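Local coordinates for lipoprotein (Clostridioides difficile, PDB 7RAG), which binds the CwlD amidase as the GerS lipoprotein and allosterically activates it during spore formation, at residues Q2-Q5 against E9-Y12; D52-E57 against D103-Y108; G66-Y71 against L77-K82; K148-M153 against K169-R174. All blocks are in the same frame, centred on the assembly; numbering follows the deposited sequence.

Overall arrangement
Interaction 1 comes first along the chain, where the N-terminal tail meets helix 8-21, and its centre lies about 39 to 51 Å from the other three. Interaction 3 and the 52-57 strand of interaction 2 share the first antiparallel sheet, their centres about 16 Å apart; 103-108 is a loop lying against it. In sequence, interaction 3 falls between the two segments of interaction 2. Interaction 4 lies at the edge of the second sheet and touches interaction 2 mainly through F104, about 12 Å between centres. Interactions 1, 2 and 4 reach a second copy of the protein, whereas interaction 3 lies against the CwlD amidase, consistent with separate parts of the chain serving the two interfaces.

Interaction 1. Residues Q2-Q5 against E9-Y12; sequences QKRQ and EEVY
The guanidinium of R4 lies end-on against the carboxylate of E10, its two terminal nitrogens each taking one oxygen. R4 NH2 stands 2.8 Å from E10 OE1, and R4 NH1 stands 2.9 Å from E10 OE2. Both oxygens are met on their syn side, and the two flat groups are nearly parallel, 10° apart, but stepped, so the pair forms a bidentate salt bridge. Each nitrogen is tilted out of the carboxylate plane, and neither bond is straight, the N-H...O angle at OE2 being 136°. R4 reaches this position with CG lodged between its backbone N and carbonyl carbon (chi1 73°) and a chain extended from there to NE, while E10 stretches out from the helix to cross it at about a right angle. The bridge ties the N-terminal tail to the first turn of helix 8-21. E10 OE2 also accepts a hydrogen bond from the backbone N of T7, just before that helix, as in the acidic half of a capping box; this second donor helps to fix the rotation of the carboxylate that R4 uses. On the R4 side, a weak bond of 3.0 Å to Q5 O, its neighbour in the chain, gives NH1 a second acceptor. The pair lies at the surface, while the neighbouring helix residues V11 and Y12 pack on L123 and Y108 of a second copy of the protein.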
loop_
_atom_site.group_PDB
_atom_site.type_symbol
_atom_site.label_atom_id
_atom_site.label_comp_id
_atom_site.label_asym_id
_atom_site.label_seq_id
_atom_site.Cartn_x
_atom_site.Cartn_y
_atom_site.Cartn_z
ATOM N N GLN A 2 42.008 -14.901 28.209
ATOM C CA GLN A 2 40.964 -14.631 27.241
ATOM C C GLN A 2 41.188 -15.513 26.015
ATOM O O GLN A 2 42.272 -16.059 25.817
ATOM C CB GLN A 2 40.954 -13.120 26.938
ATOM C CG GLN A 2 40.630 -12.678 25.533
ATOM C CD GLN A 2 41.179 -11.290 25.251
ATOM O OE1 GLN A 2 42.398 -11.099 25.203
ATOM N NE2 GLN A 2 40.285 -10.308 25.079
ATOM N N LYS A 3 40.133 -15.690 25.219
ATOM C CA LYS A 3 40.216 -16.528 24.029
ATOM C C LYS A 3 41.158 -15.916 22.985
ATOM O O LYS A 3 41.548 -14.743 23.056
ATOM C CB LYS A 3 38.827 -16.742 23.420
ATOM C CG LYS A 3 38.004 -17.755 24.177
ATOM C CD LYS A 3 36.629 -18.022 23.579
ATOM C CE LYS A 3 35.960 -19.124 24.419
ATOM N NZ LYS A 3 34.555 -19.430 24.032
ATOM N N ARG A 4 41.525 -16.740 22.002
ATOM C CA ARG A 4 42.378 -16.302 20.907
ATOM C C ARG A 4 41.596 -15.401 19.962
ATOM O O ARG A 4 40.366 -15.465 19.884
ATOM C CB ARG A 4 42.935 -17.497 20.127
ATOM C CG ARG A 4 41.887 -18.182 19.269
ATOM C CD ARG A 4 42.477 -19.244 18.334
ATOM N NE ARG A 4 41.422 -20.026 17.685
ATOM C CZ ARG A 4 40.700 -19.604 16.650
ATOM N NH1 ARG A 4 40.911 -18.400 16.127
ATOM N NH2 ARG A 4 39.759 -20.390 16.143
ATOM N N GLN A 5 42.332 -14.556 19.237
ATOM C CA GLN A 5 41.710 -13.665 18.265
ATOM C C GLN A 5 40.959 -14.457 17.205
ATOM O O GLN A 5 41.447 -15.471 16.694
ATOM C CB GLN A 5 42.766 -12.783 17.601
ATOM C CG GLN A 5 43.635 -12.040 18.589
ATOM C CD GLN A 5 42.828 -11.460 19.742
ATOM O OE1 GLN A 5 41.886 -10.687 19.529
ATOM N NE2 GLN A 5 43.187 -11.841 20.978
ATOM N N GLU A 9 37.375 -15.382 8.875
ATOM C CA GLU A 9 36.154 -16.102 8.559
ATOM C C GLU A 9 35.272 -16.253 9.786
ATOM O O GLU A 9 34.043 -16.223 9.668
ATOM C CB GLU A 9 36.493 -17.468 7.959
ATOM C CG GLU A 9 37.443 -17.413 6.752
ATOM C CD GLU A 9 38.925 -17.356 7.140
ATOM O OE1 GLU A 9 39.340 -16.361 7.771
ATOM O OE2 GLU A 9 39.671 -18.313 6.814
ATOM N N GLU A 10 35.878 -16.394 10.966
ATOM C CA GLU A 10 35.088 -16.531 12.184
ATOM C C GLU A 10 34.313 -15.251 12.480
ATOM O O GLU A 10 33.107 -15.296 12.759
ATOM C CB GLU A 10 35.993 -16.917 13.357
ATOM C CG GLU A 10 36.889 -18.121 13.082
ATOM C CD GLU A 10 37.626 -18.622 14.314
ATOM O OE1 GLU A 10 37.463 -19.822 14.644
ATOM O OE2 GLU A 10 38.359 -17.821 14.952
ATOM N N VAL A 11 34.985 -14.095 12.393
ATOM C CA VAL A 11 34.301 -12.817 12.586
ATOM C C VAL A 11 33.227 -12.627 11.527
ATOM O O VAL A 11 32.101 -12.207 11.829
ATOM C CB VAL A 11 35.308 -11.650 12.574
ATOM C CG1 VAL A 11 34.571 -10.330 12.455
ATOM C CG2 VAL A 11 36.144 -11.637 13.841
ATOM N N TYR A 12 33.552 -12.941 10.271
ATOM C CA TYR A 12 32.586 -12.747 9.197
ATOM C C TYR A 12 31.345 -13.608 9.394
ATOM O O TYR A 12 30.216 -13.142 9.186
ATOM C CB TYR A 12 33.234 -13.046 7.848
ATOM C CG TYR A 12 32.264 -12.909 6.704
ATOM C CD1 TYR A 12 31.936 -13.997 5.909
ATOM C CD2 TYR A 12 31.650 -11.690 6.439
ATOM C CE1 TYR A 12 31.036 -13.870 4.866
ATOM C CE2 TYR A 12 30.759 -11.549 5.402
ATOM C CZ TYR A 12 30.449 -12.643 4.614
ATOM O OH TYR A 12 29.550 -12.504 3.575
#

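Interaction 2. Residues D52-E57 against D103-Y108; sequences DNYKLE and DFIKNY
The carboxylate of D52 is approached at both oxygens: OD1 faces K106 across the contact, and OD2 hydrogen-bonds the hydroxyl of Y48 in a second copy of the protein. Strand 40-58, which carries D52 and Y54, here forms an antiparallel ladder with a strand of that copy, so the sheet continues through the interface while the loop 103-108 lies against its side chains. The ion pair is long, 3.8 Å from D52 OD1 to K106 NZ. D52 and K106 approach from opposite directions, and the lysine's aliphatic part comes nearest, K106 CD lying 3.2 Å from D52 OD1. The charge attraction is probably weak at this length, the firm bond of the carboxylate being the one made by OD2. Further along the strand, the Y54 ring reaches toward the loop and crosses D103 at about a right angle, ring and carboxylate planes 54° apart. Y54 OH stands 3.2 Å from D103 OD1, while D103 OD2 is hydrogen-bonded to the backbone N of L99, which positions the acid. Within the loop, Y108 N bonds F104 O at 3.1 Å and closes a turn. The tyrosine hydroxyl also rests on the isoleucine chain: Y54 OH is 3.7 Å from I105 CB and 4.0 Å from both I105 CG1 and I105 CD1.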
loop_
_atom_site.group_PDB
_atom_site.type_symbol
_atom_site.label_atom_id
_atom_site.label_comp_id
_atom_site.label_asym_id
_atom_site.label_seq_id
_atom_site.Cartn_x
_atom_site.Cartn_y
_atom_site.Cartn_z
ATOM N N ASP A 52 5.361 -9.775 8.880
ATOM C CA ASP A 52 4.608 -10.889 8.321
ATOM C C ASP A 52 3.779 -10.439 7.124
ATOM O O ASP A 52 3.253 -9.327 7.094
ATOM C CB ASP A 52 3.699 -11.500 9.384
ATOM C CG ASP A 52 4.476 -12.083 10.542
ATOM O OD1 ASP A 52 3.841 -12.448 11.546
ATOM O OD2 ASP A 52 5.719 -12.170 10.466
ATOM N N ASN A 53 3.693 -11.297 6.118
ATOM C CA ASN A 53 2.822 -11.061 4.971
ATOM C C ASN A 53 2.027 -12.331 4.707
ATOM O O ASN A 53 2.607 -13.389 4.444
ATOM C CB ASN A 53 3.618 -10.642 3.729
ATOM C CG ASN A 53 2.753 -10.567 2.469
ATOM O OD1 ASN A 53 2.457 -11.586 1.837
ATOM N ND2 ASN A 53 2.361 -9.362 2.093
ATOM N N TYR A 54 0.705 -12.216 4.788
ATOM C CA TYR A 54 -0.217 -13.319 4.569
ATOM C C TYR A 54 -1.052 -13.030 3.324
ATOM O O TYR A 54 -1.507 -11.904 3.125
ATOM C CB TYR A 54 -1.126 -13.502 5.769
ATOM C CG TYR A 54 -0.490 -14.132 6.988
ATOM C CD1 TYR A 54 -0.337 -15.508 7.075
ATOM C CD2 TYR A 54 -0.085 -13.362 8.073
ATOM C CE1 TYR A 54 0.213 -16.100 8.200
ATOM C CE2 TYR A 54 0.478 -13.947 9.198
ATOM C CZ TYR A 54 0.617 -15.319 9.259
ATOM O OH TYR A 54 1.167 -15.927 10.366
ATOM N N LYS A 55 -1.223 -14.023 2.461
ATOM C CA LYS A 55 -2.170 -13.913 1.360
ATOM C C LYS A 55 -3.122 -15.097 1.417
ATOM O O LYS A 55 -2.675 -16.242 1.513
ATOM C CB LYS A 55 -1.455 -13.866 0.020
ATOM C CG LYS A 55 -2.369 -13.716 -1.168
ATOM C CD LYS A 55 -1.614 -13.101 -2.329
ATOM C CE LYS A 55 -2.339 -13.330 -3.651
ATOM N NZ LYS A 55 -2.547 -12.034 -4.372
ATOM N N LEU A 56 -4.426 -14.821 1.415
ATOM C CA LEU A 56 -5.455 -15.848 1.297
ATOM C C LEU A 56 -6.158 -15.635 -0.033
ATOM O O LEU A 56 -6.758 -14.576 -0.249
ATOM C CB LEU A 56 -6.480 -15.789 2.432
ATOM C CG LEU A 56 -6.083 -15.227 3.794
ATOM C CD1 LEU A 56 -7.224 -15.479 4.773
ATOM C CD2 LEU A 56 -4.787 -15.851 4.316
ATOM N N GLU A 57 -6.085 -16.621 -0.920
ATOM C CA GLU A 57 -6.788 -16.533 -2.186
ATOM C C GLU A 57 -7.784 -17.682 -2.316
ATOM O O GLU A 57 -7.448 -18.844 -2.059
ATOM C CB GLU A 57 -5.807 -16.526 -3.361
ATOM C CG GLU A 57 -6.503 -16.754 -4.698
ATOM C CD GLU A 57 -5.542 -17.148 -5.768
ATOM O OE1 GLU A 57 -4.339 -16.847 -5.581
ATOM O OE2 GLU A 57 -5.978 -17.781 -6.767
ATOM N N ASP A 103 -5.131 -18.571 10.715
ATOM C CA ASP A 103 -3.868 -17.990 11.156
ATOM C C ASP A 103 -3.474 -18.603 12.491
ATOM O O ASP A 103 -4.172 -18.428 13.486
ATOM C CB ASP A 103 -4.006 -16.474 11.270
ATOM C CG ASP A 103 -2.760 -15.803 11.801
ATOM O OD1 ASP A 103 -1.676 -16.432 11.822
ATOM O OD2 ASP A 103 -2.878 -14.618 12.218
ATOM N N PHE A 104 -2.359 -19.310 12.517
ATOM C CA PHE A 104 -1.927 -20.017 13.713
ATOM C C PHE A 104 -0.575 -19.577 14.241
ATOM O O PHE A 104 -0.365 -19.660 15.453
ATOM C CB PHE A 104 -1.876 -21.531 13.467
ATOM C CG PHE A 104 -0.968 -21.923 12.354
ATOM C CD1 PHE A 104 0.339 -22.299 12.614
ATOM C CD2 PHE A 104 -1.416 -21.900 11.045
ATOM C CE1 PHE A 104 1.186 -22.656 11.600
ATOM C CE2 PHE A 104 -0.570 -22.260 10.006
ATOM C CZ PHE A 104 0.740 -22.636 10.288
ATOM N N ILE A 105 0.353 -19.130 13.389
ATOM C CA ILE A 105 1.603 -18.602 13.923
ATOM C C ILE A 105 1.293 -17.370 14.749
ATOM O O ILE A 105 0.414 -16.568 14.394
ATOM C CB ILE A 105 2.621 -18.235 12.830
ATOM C CG1 ILE A 105 2.734 -19.302 11.745
ATOM C CG2 ILE A 105 3.993 -17.988 13.471
ATOM C CD1 ILE A 105 3.791 -18.954 10.693
ATOM N N LYS A 106 2.029 -17.199 15.837
ATOM C CA LYS A 106 2.036 -16.024 16.700
ATOM C C LYS A 106 0.848 -15.980 17.654
ATOM O O LYS A 106 0.815 -15.100 18.515
ATOM C CB LYS A 106 2.096 -14.690 15.921
ATOM C CG LYS A 106 3.483 -14.319 15.352
ATOM C CD LYS A 106 3.463 -12.937 14.691
ATOM C CE LYS A 106 2.210 -12.147 15.072
ATOM N NZ LYS A 106 2.264 -10.756 14.559
ATOM N N ASN A 107 -0.118 -16.889 17.557
ATOM C CA ASN A 107 -1.009 -17.134 18.684
ATOM C C ASN A 107 -0.729 -18.460 19.358
ATOM O O ASN A 107 -0.759 -18.543 20.592
ATOM C CB ASN A 107 -2.481 -17.091 18.264
ATOM C CG ASN A 107 -3.424 -17.456 19.418
ATOM O OD1 ASN A 107 -4.233 -18.387 19.314
ATOM N ND2 ASN A 107 -3.306 -16.731 20.529
ATOM N N TYR A 108 -0.447 -19.498 18.572
ATOM C CA TYR A 108 0.034 -20.755 19.116
ATOM C C TYR A 108 1.538 -20.757 19.322
ATOM O O TYR A 108 2.056 -21.674 19.968
ATOM C CB TYR A 108 -0.398 -21.903 18.212
ATOM C CG TYR A 108 -1.890 -22.048 18.249
ATOM C CD1 TYR A 108 -2.521 -22.617 19.361
ATOM C CD2 TYR A 108 -2.684 -21.564 17.213
ATOM C CE1 TYR A 108 -3.908 -22.731 19.428
ATOM C CE2 TYR A 108 -4.071 -21.678 17.263
ATOM C CZ TYR A 108 -4.678 -22.263 18.375
ATOM O OH TYR A 108 -6.052 -22.370 18.424
#

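Interaction 3. Residues G66-Y71 against L77-K82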
loop_
_atom_site.group_PDB
_atom_site.type_symbol
_atom_site.label_atom_id
_atom_site.label_comp_id
_atom_site.label_asym_id
_atom_site.label_seq_id
_atom_site.Cartn_x
_atom_site.Cartn_y
_atom_site.Cartn_z
ATOM N N GLY A 66 -10.149 -16.746 -7.409
ATOM C CA GLY A 66 -9.287 -15.637 -7.732
ATOM C C GLY A 66 -9.460 -14.407 -6.865
ATOM O O GLY A 66 -8.651 -13.483 -6.978
ATOM N N LYS A 67 -10.498 -14.341 -6.031
ATOM C CA LYS A 67 -10.593 -13.260 -5.056
ATOM C C LYS A 67 -9.600 -13.507 -3.932
ATOM O O LYS A 67 -9.281 -14.651 -3.605
ATOM C CB LYS A 67 -12.012 -13.144 -4.506
ATOM C CG LYS A 67 -13.001 -12.755 -5.578
ATOM C CD LYS A 67 -14.405 -12.949 -5.134
ATOM C CE LYS A 67 -15.348 -12.065 -5.904
ATOM N NZ LYS A 67 -15.396 -12.446 -7.311
ATOM N N SER A 68 -9.064 -12.424 -3.373
ATOM C CA SER A 68 -8.004 -12.602 -2.389
ATOM C C SER A 68 -8.039 -11.491 -1.349
ATOM O O SER A 68 -8.614 -10.419 -1.556
ATOM C CB SER A 68 -6.618 -12.676 -3.056
ATOM O OG SER A 68 -6.283 -11.483 -3.760
ATOM N N ILE A 69 -7.430 -11.793 -0.208
ATOM C CA ILE A 69 -7.178 -10.830 0.848
ATOM C C ILE A 69 -5.716 -10.952 1.240
ATOM O O ILE A 69 -5.229 -12.055 1.506
ATOM C CB ILE A 69 -8.079 -11.066 2.069
ATOM C CG1 ILE A 69 -9.532 -10.774 1.717
ATOM C CG2 ILE A 69 -7.634 -10.193 3.207
ATOM C CD1 ILE A 69 -10.527 -11.234 2.779
ATOM N N GLU A 70 -5.024 -9.828 1.288
ATOM C CA GLU A 70 -3.603 -9.771 1.583
ATOM C C GLU A 70 -3.379 -8.901 2.816
ATOM O O GLU A 70 -3.862 -7.769 2.867
ATOM C CB GLU A 70 -2.876 -9.218 0.371
ATOM C CG GLU A 70 -1.432 -9.561 0.289
ATOM C CD GLU A 70 -0.841 -9.136 -1.048
ATOM O OE1 GLU A 70 -1.504 -9.381 -2.096
ATOM O OE2 GLU A 70 0.270 -8.543 -1.044
ATOM N N TYR A 71 -2.683 -9.445 3.816
ATOM C CA TYR A 71 -2.339 -8.746 5.050
ATOM C C TYR A 71 -0.847 -8.433 5.032
ATOM O O TYR A 71 -0.023 -9.358 5.046
ATOM C CB TYR A 71 -2.669 -9.599 6.273
ATOM C CG TYR A 71 -4.130 -9.978 6.431
ATOM C CD1 TYR A 71 -4.987 -9.213 7.223
ATOM C CD2 TYR A 71 -4.655 -11.110 5.799
ATOM C CE1 TYR A 71 -6.319 -9.561 7.377
ATOM C CE2 TYR A 71 -5.977 -11.462 5.956
ATOM C CZ TYR A 71 -6.802 -10.686 6.743
ATOM O OH TYR A 71 -8.115 -11.030 6.888
ATOM N N LEU A 77 -5.333 -5.632 1.669
ATOM C CA LEU A 77 -5.715 -5.517 0.269
ATOM C C LEU A 77 -6.778 -6.560 -0.025
ATOM O O LEU A 77 -6.552 -7.748 0.188
ATOM C CB LEU A 77 -4.513 -5.736 -0.644
ATOM C CG LEU A 77 -3.387 -4.710 -0.637
ATOM C CD1 LEU A 77 -2.204 -5.321 -1.319
ATOM C CD2 LEU A 77 -3.828 -3.447 -1.351
ATOM N N VAL A 78 -7.922 -6.129 -0.533
ATOM C CA VAL A 78 -9.023 -7.023 -0.849
ATOM C C VAL A 78 -9.238 -6.915 -2.350
ATOM O O VAL A 78 -9.476 -5.817 -2.867
ATOM C CB VAL A 78 -10.285 -6.648 -0.051
ATOM C CG1 VAL A 78 -11.387 -7.659 -0.249
ATOM C CG2 VAL A 78 -9.944 -6.518 1.416
ATOM N N LYS A 79 -9.113 -8.031 -3.054
ATOM C CA LYS A 79 -9.014 -8.019 -4.508
ATOM C C LYS A 79 -10.106 -8.876 -5.129
ATOM O O LYS A 79 -10.273 -10.041 -4.746
ATOM C CB LYS A 79 -7.637 -8.513 -4.962
ATOM C CG LYS A 79 -6.523 -7.500 -4.744
ATOM C CD LYS A 79 -5.238 -7.936 -5.390
ATOM C CE LYS A 79 -4.127 -6.928 -5.117
ATOM N NZ LYS A 79 -2.834 -7.616 -4.861
ATOM N N ASN A 80 -10.850 -8.292 -6.069
ATOM C CA ASN A 80 -11.744 -9.042 -6.951
ATOM C C ASN A 80 -11.269 -8.827 -8.379
ATOM O O ASN A 80 -11.596 -7.795 -8.998
ATOM C CB ASN A 80 -13.205 -8.618 -6.810
ATOM C CG ASN A 80 -14.154 -9.477 -7.665
ATOM O OD1 ASN A 80 -13.729 -10.451 -8.300
ATOM N ND2 ASN A 80 -15.441 -9.138 -7.660
ATOM N N PRO A 81 -10.510 -9.769 -8.946
ATOM C CA PRO A 81 -9.961 -9.554 -10.290
ATOM C C PRO A 81 -10.992 -9.712 -11.385
ATOM O O PRO A 81 -10.772 -9.209 -12.490
ATOM C CB PRO A 81 -8.862 -10.613 -10.384
ATOM C CG PRO A 81 -9.387 -11.748 -9.543
ATOM C CD PRO A 81 -10.201 -11.117 -8.429
ATOM N N LYS A 82 -12.129 -10.351 -11.105
ATOM C CA LYS A 82 -13.191 -10.472 -12.098
ATOM C C LYS A 82 -13.686 -9.106 -12.572
ATOM O O LYS A 82 -14.304 -9.018 -13.636
ATOM C CB LYS A 82 -14.357 -11.300 -11.523
ATOM C CG LYS A 82 -15.334 -11.873 -12.558
ATOM C CD LYS A 82 -16.430 -12.722 -11.899
ATOM C CE LYS A 82 -15.951 -14.157 -11.613
ATOM N NZ LYS A 82 -16.999 -15.089 -11.042
#
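A bend at the last torsion of K67 (chi4 66°) brings its ammonium over the amide of N80, whose CG lies anti to its own backbone N (chi1 -176°), and the two side chains run side by side. K67 NZ donates a hydrogen bond of 2.8 Å to N80 OD1, approaching well above the carbonyl plane, and is also bonded to H63 O. K82 N reaches N80 OD1 from the opposite face, at 3.2 Å, closing an Asx turn at the end of strand 75-80. The backbones form the antiparallel hairpin 68-71/75-80, with S68-K79 and E70-L77 as hydrogen-bonded pairs and I69-V78 as the non-hydrogen-bonded pair between them; K79 N to S68 O measures 2.9 Å. I69 CG1 and V78 CG1 touch at 4.1 Å on one face. On the other, E70 OE1 forms a salt bridge of 3.5 Å with K79 NZ, and L77 packs along the E70 chain. W199 of the amidase packs on K67, V78 and N80, and its E195 makes a salt bridge with K82. With donors on both faces, the N80 amide is pinned beside the enzyme, and the ammonium groups of K67 and K82 each have a further partner, H63 O and E195 of the amidase.

Interaction 4. Residues K148-M153 against K169-R174; sequences KNPEKM and KDFEYR
The backbones come nearest at N149 and F171, with CA atoms 7.0 Å apart, too far for strand pairing, because strand 162-173 turns a corner at D170. K169, E172 and Y173 pair with a strand of a second copy of the protein in an antiparallel ladder, while Y168 is still hydrogen-bonded to E151 within the hairpin 150-156/162-173. The start of strand 150-156 is itself irregular, E151 and K152 forming a classic beta bulge opposite Y142. The F171 side chain points back into this corner. Its CG lies anti to the backbone N (chi1 -166°), which puts the ring beneath P150. P150 CD sits 4.0 Å from the centroid of the F171 ring and 11° off its normal, a well-centred CH-pi contact, and P150 CG touches F171 CE1, also at 4.0 Å. N149 comes from the same side of the ring as P150 but at the rim, obliquely, its amide plane 41° from that of F171. N149 OD1 lies 3.2 Å from F171 CD2 and 3.5 Å from Y173 CE2, so the oxygen touches both rings. F104 also packs against P150 and F171, and Y25 of the second copy meets the F171 ring. The proline CD, attached to an amide nitrogen, carries somewhat polarised C-H groups that suit the pi face, whereas the oblique amide oxygen probably adds at most a weak electrostatic contribution; this side-chain contact rests on CH-pi and van der Waals packing.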
loop_
_atom_site.group_PDB
_atom_site.type_symbol
_atom_site.label_atom_id
_atom_site.label_comp_id
_atom_site.label_asym_id
_atom_site.label_seq_id
_atom_site.Cartn_x
_atom_site.Cartn_y
_atom_site.Cartn_z
ATOM N N LYS A 148 4.804 -31.863 13.110
ATOM C CA LYS A 148 4.532 -30.568 13.746
ATOM C C LYS A 148 3.860 -29.593 12.790
ATOM O O LYS A 148 3.892 -28.383 13.017
ATOM C CB LYS A 148 5.802 -29.927 14.329
ATOM C CG LYS A 148 6.827 -30.927 14.876
ATOM C CD LYS A 148 6.581 -31.253 16.328
ATOM C CE LYS A 148 6.926 -32.690 16.635
ATOM N NZ LYS A 148 8.172 -33.152 15.985
ATOM N N ASN A 149 3.275 -30.098 11.685
ATOM C CA ASN A 149 2.472 -29.225 10.847
ATOM C C ASN A 149 1.039 -29.218 11.364
ATOM O O ASN A 149 0.555 -30.232 11.876
ATOM C CB ASN A 149 2.480 -29.701 9.391
ATOM C CG ASN A 149 3.869 -29.630 8.729
ATOM O OD1 ASN A 149 4.618 -28.664 8.900
ATOM N ND2 ASN A 149 4.200 -30.654 7.956
ATOM N N PRO A 150 0.325 -28.101 11.261
ATOM C CA PRO A 150 -1.081 -28.095 11.685
ATOM C C PRO A 150 -1.928 -28.950 10.755
ATOM O O PRO A 150 -1.754 -28.924 9.535
ATOM C CB PRO A 150 -1.471 -26.615 11.597
ATOM C CG PRO A 150 -0.595 -26.071 10.526
ATOM C CD PRO A 150 0.721 -26.833 10.625
ATOM N N GLU A 151 -2.846 -29.721 11.337
ATOM C CA GLU A 151 -3.771 -30.526 10.545
ATOM C C GLU A 151 -5.156 -29.901 10.475
ATOM O O GLU A 151 -5.747 -29.814 9.394
ATOM C CB GLU A 151 -3.873 -31.945 11.112
ATOM C CG GLU A 151 -2.547 -32.687 11.148
ATOM C CD GLU A 151 -2.668 -34.180 10.822
ATOM O OE1 GLU A 151 -3.670 -34.808 11.232
ATOM O OE2 GLU A 151 -1.763 -34.726 10.147
ATOM N N LYS A 152 -5.679 -29.442 11.611
ATOM C CA LYS A 152 -7.054 -28.983 11.679
ATOM C C LYS A 152 -7.173 -27.856 12.690
ATOM O O LYS A 152 -6.431 -27.798 13.678
ATOM C CB LYS A 152 -7.994 -30.128 12.060
ATOM C CG LYS A 152 -9.446 -29.794 11.898
ATOM C CD LYS A 152 -10.329 -31.024 12.036
ATOM C CE LYS A 152 -10.395 -31.519 13.477
ATOM N NZ LYS A 152 -11.529 -32.479 13.664
HETATM N N MSE A 153 -8.127 -26.969 12.441
HETATM C CA MSE A 153 -8.441 -25.939 13.403
HETATM C C MSE A 153 -9.934 -25.734 13.502
HETATM O O MSE A 153 -10.612 -25.725 12.485
HETATM C CB MSE A 153 -7.766 -24.633 13.040
HETATM C CG MSE A 153 -7.941 -23.629 14.158
HETATM SE SE MSE A 153 -7.790 -21.762 13.626
HETATM C CE MSE A 153 -5.811 -21.593 13.709
ATOM N N LYS A 169 -4.250 -28.842 4.087
ATOM C CA LYS A 169 -3.744 -29.812 3.120
ATOM C C LYS A 169 -2.519 -29.242 2.404
ATOM O O LYS A 169 -2.447 -28.037 2.146
ATOM C CB LYS A 169 -4.834 -30.183 2.075
ATOM C CG LYS A 169 -6.156 -30.721 2.664
ATOM C CD LYS A 169 -6.094 -32.220 2.962
ATOM C CE LYS A 169 -7.138 -32.641 3.978
ATOM N NZ LYS A 169 -6.778 -32.147 5.347
ATOM N N ASP A 170 -1.556 -30.114 2.081
ATOM C CA ASP A 170 -0.394 -29.767 1.254
ATOM C C ASP A 170 0.505 -28.735 1.931
ATOM O O ASP A 170 0.995 -27.813 1.272
ATOM C CB ASP A 170 -0.800 -29.249 -0.131
ATOM C CG ASP A 170 -1.693 -30.207 -0.895
ATOM O OD1 ASP A 170 -1.576 -31.437 -0.691
ATOM O OD2 ASP A 170 -2.511 -29.720 -1.717
ATOM N N PHE A 171 0.743 -28.895 3.237
ATOM C CA PHE A 171 1.485 -27.898 4.004
ATOM C C PHE A 171 2.980 -27.999 3.722
ATOM O O PHE A 171 3.600 -29.029 3.994
ATOM C CB PHE A 171 1.239 -28.064 5.498
ATOM C CG PHE A 171 1.697 -26.890 6.301
ATOM C CD1 PHE A 171 0.839 -25.825 6.547
ATOM C CD2 PHE A 171 2.995 -26.822 6.782
ATOM C CE1 PHE A 171 1.260 -24.730 7.276
ATOM C CE2 PHE A 171 3.425 -25.726 7.513
ATOM C CZ PHE A 171 2.555 -24.680 7.760
ATOM N N GLU A 172 3.568 -26.922 3.220
ATOM C CA GLU A 172 5.009 -26.853 3.030
ATOM C C GLU A 172 5.528 -25.558 3.643
ATOM O O GLU A 172 4.807 -24.559 3.696
ATOM C CB GLU A 172 5.368 -26.943 1.536
ATOM C CG GLU A 172 4.856 -25.766 0.715
ATOM C CD GLU A 172 4.824 -26.044 -0.783
ATOM O OE1 GLU A 172 4.723 -27.234 -1.167
ATOM O OE2 GLU A 172 4.894 -25.068 -1.572
ATOM N N TYR A 173 6.775 -25.583 4.121
ATOM C CA TYR A 173 7.398 -24.399 4.702
ATOM C C TYR A 173 8.889 -24.365 4.377
ATOM O O TYR A 173 9.492 -25.371 3.997
ATOM C CB TYR A 173 7.198 -24.326 6.227
ATOM C CG TYR A 173 7.859 -25.449 6.969
ATOM C CD1 TYR A 173 9.174 -25.347 7.413
ATOM C CD2 TYR A 173 7.176 -26.626 7.209
ATOM C CE1 TYR A 173 9.784 -26.396 8.081
ATOM C CE2 TYR A 173 7.768 -27.672 7.872
ATOM C CZ TYR A 173 9.071 -27.564 8.307
ATOM O OH TYR A 173 9.652 -28.640 8.961
ATOM N N ARG A 174 9.463 -23.169 4.512
ATOM C CA ARG A 174 10.902 -22.943 4.486
ATOM C C ARG A 174 11.307 -22.174 5.751
ATOM O O ARG A 174 12.055 -22.680 6.597
ATOM C CB ARG A 174 11.311 -22.161 3.241
ATOM C CG ARG A 174 10.764 -22.697 1.928
ATOM C CD ARG A 174 11.162 -21.783 0.747
ATOM N NE ARG A 174 9.990 -21.366 -0.028
ATOM C CZ ARG A 174 9.999 -20.471 -1.017
ATOM N NH1 ARG A 174 11.135 -19.880 -1.381
ATOM N NH2 ARG A 174 8.862 -20.169 -1.644
#